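PDB 5V0T: alpha,alpha-trehalose-phosphate synthase (UDP-forming) from Burkholderia xenovorans, which belongs to glycosyltransferase family 20 and has the two-domain GT-B fold, with UDP and G6P bound in the model. Local coordinates for residues F89-L94 against P313-M318. Numbering follows the deposited sequence.
Sequences FSNATL and PTRADM. With G6P (6-O-phosphono-alpha-D-glucopyranose), chain J.
R315 and N91 meet in the cleft of this GT-B glycosyltransferase, where the loop between strand 305-310 and helix 319-339 reaches helix 79-98 beside G6P. R315, in a type I turn running to M318, crosses the N91 side chain at about a right angle. With CG anti to the carbonyl carbon (chi1 -60°), the chain, extended from CG to NE, carries the guanidinium to the phosphate. R315 CD lies 3.7 Å from N91 ND2. R315 NE then donates to G6P O2P at 3.0 Å. CZ sits near both G6P O2P and N91 OD1. At the tip NH1 donates a hydrogen bond to Y321 OH, whereas R315 NH2 donates to the bridging ester oxygen, G6P O6, at 3.0 Å and more weakly to O2P. The guanidinium and N91 amide planes are 11° apart, with OD1 over one face, displaced toward its rim. N91 OD1 accepts a hydrogen bond from Y141 OH, which helps fix the amide. W95 adds a cation-pi contact to R315, while Y86, D140 and R18 also hydrogen-bond to G6P. Beside this polar layer M318, the N-cap of helix 319-339, packs its SD 3.8 Å from N91 CB. The bend at chi3 (80°) turns the methyl toward helix 79-98: M318 CE lies near A92 CB and 3.6 Å from N91 O.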
# COMPACT_ATOMS: atom_id res chain seq x y z
N PHE A 89 -11.43 -5.27 14.12
CA PHE A 89 -10.43 -4.35 14.63
C PHE A 89 -9.47 -3.90 13.54
O PHE A 89 -9.15 -2.71 13.46
CB PHE A 89 -9.66 -4.96 15.80
CG PHE A 89 -8.87 -3.95 16.57
CD1 PHE A 89 -9.52 -3.04 17.41
CD2 PHE A 89 -7.49 -3.90 16.46
CE1 PHE A 89 -8.81 -2.09 18.11
CE2 PHE A 89 -6.77 -2.97 17.18
CZ PHE A 89 -7.43 -2.05 18.01
N SER A 90 -8.99 -4.82 12.69
CA SER A 90 -8.00 -4.42 11.69
C SER A 90 -8.57 -3.38 10.72
O SER A 90 -8.00 -2.30 10.55
CB SER A 90 -7.48 -5.64 10.91
OG SER A 90 -6.71 -6.49 11.76
N ASN A 91 -9.70 -3.67 10.10
CA ASN A 91 -10.16 -2.80 9.02
C ASN A 91 -11.26 -1.82 9.41
O ASN A 91 -11.53 -0.90 8.64
CB ASN A 91 -10.57 -3.65 7.83
CG ASN A 91 -9.35 -4.25 7.16
OD1 ASN A 91 -8.28 -3.68 7.24
ND2 ASN A 91 -9.50 -5.40 6.52
N ALA A 92 -11.91 -1.99 10.57
CA ALA A 92 -12.87 -0.99 11.01
C ALA A 92 -12.31 -0.05 12.06
O ALA A 92 -12.88 1.02 12.29
CB ALA A 92 -14.15 -1.66 11.55
N THR A 93 -11.19 -0.41 12.69
CA THR A 93 -10.54 0.47 13.64
C THR A 93 -9.19 0.95 13.13
O THR A 93 -9.00 2.16 12.95
CB THR A 93 -10.36 -0.23 15.00
OG1 THR A 93 -11.64 -0.59 15.52
CG2 THR A 93 -9.64 0.69 15.99
N LEU A 94 -8.24 0.04 12.89
CA LEU A 94 -6.87 0.43 12.61
C LEU A 94 -6.75 1.11 11.25
O LEU A 94 -6.12 2.17 11.14
CB LEU A 94 -5.93 -0.78 12.67
CG LEU A 94 -5.72 -1.38 14.07
CD1 LEU A 94 -4.74 -2.58 14.06
CD2 LEU A 94 -5.28 -0.30 15.06
N PRO A 313 -12.67 -4.00 -6.66
CA PRO A 313 -13.30 -4.21 -5.35
C PRO A 313 -12.25 -4.50 -4.29
O PRO A 313 -11.23 -5.15 -4.55
CB PRO A 313 -14.19 -5.44 -5.58
CG PRO A 313 -14.35 -5.54 -7.08
CD PRO A 313 -13.08 -5.02 -7.65
N THR A 314 -12.52 -4.01 -3.09
CA THR A 314 -11.71 -4.34 -1.93
C THR A 314 -12.63 -4.37 -0.72
O THR A 314 -13.50 -3.52 -0.58
CB THR A 314 -10.58 -3.30 -1.77
OG1 THR A 314 -9.78 -3.64 -0.63
CG2 THR A 314 -11.14 -1.90 -1.58
N ARG A 315 -12.46 -5.38 0.13
CA ARG A 315 -13.15 -5.42 1.43
C ARG A 315 -14.65 -5.14 1.28
O ARG A 315 -15.26 -4.37 2.03
CB ARG A 315 -12.48 -4.44 2.40
CG ARG A 315 -11.00 -4.77 2.64
CD ARG A 315 -10.18 -3.64 3.31
NE ARG A 315 -8.74 -3.88 3.15
CZ ARG A 315 -7.79 -3.00 3.46
NH1 ARG A 315 -8.11 -1.81 3.99
NH2 ARG A 315 -6.51 -3.30 3.24
N ALA A 316 -15.27 -5.79 0.28
CA ALA A 316 -16.59 -5.38 -0.16
C ALA A 316 -17.70 -5.74 0.81
O ALA A 316 -18.82 -5.24 0.65
CB ALA A 316 -16.91 -5.99 -1.54
N ASP A 317 -17.43 -6.59 1.81
CA ASP A 317 -18.45 -6.94 2.79
C ASP A 317 -18.51 -5.95 3.95
O ASP A 317 -19.14 -6.23 4.97
CB ASP A 317 -18.24 -8.37 3.29
CG ASP A 317 -16.84 -8.62 3.84
OD1 ASP A 317 -16.06 -7.67 3.97
OD2 ASP A 317 -16.51 -9.79 4.14
N MET A 318 -17.88 -4.79 3.79
CA MET A 318 -17.87 -3.75 4.81
C MET A 318 -18.68 -2.55 4.32
O MET A 318 -18.49 -2.09 3.19
CB MET A 318 -16.44 -3.33 5.14
CG MET A 318 -15.71 -4.40 5.93
SD MET A 318 -14.08 -3.83 6.32
CE MET A 318 -14.43 -2.76 7.73
C1 G6P J . -2.77 -2.64 1.77
C2 G6P J . -2.37 -3.21 3.12
C3 G6P J . -2.08 -4.71 3.00
C4 G6P J . -3.30 -5.41 2.40
C5 G6P J . -3.66 -4.75 1.06
C6 G6P J . -4.85 -5.46 0.41
O1 G6P J . -1.67 -2.82 0.89
O2 G6P J . -1.22 -2.50 3.61
O3 G6P J . -1.84 -5.22 4.33
O4 G6P J . -3.01 -6.80 2.16
O5 G6P J . -3.92 -3.35 1.26
O6 G6P J . -5.96 -5.48 1.32
P G6P J . -6.61 -6.89 1.75
O1P G6P J . -7.36 -7.39 0.53
O2P G6P J . -7.48 -6.55 2.93
O3P G6P J . -5.44 -7.77 2.09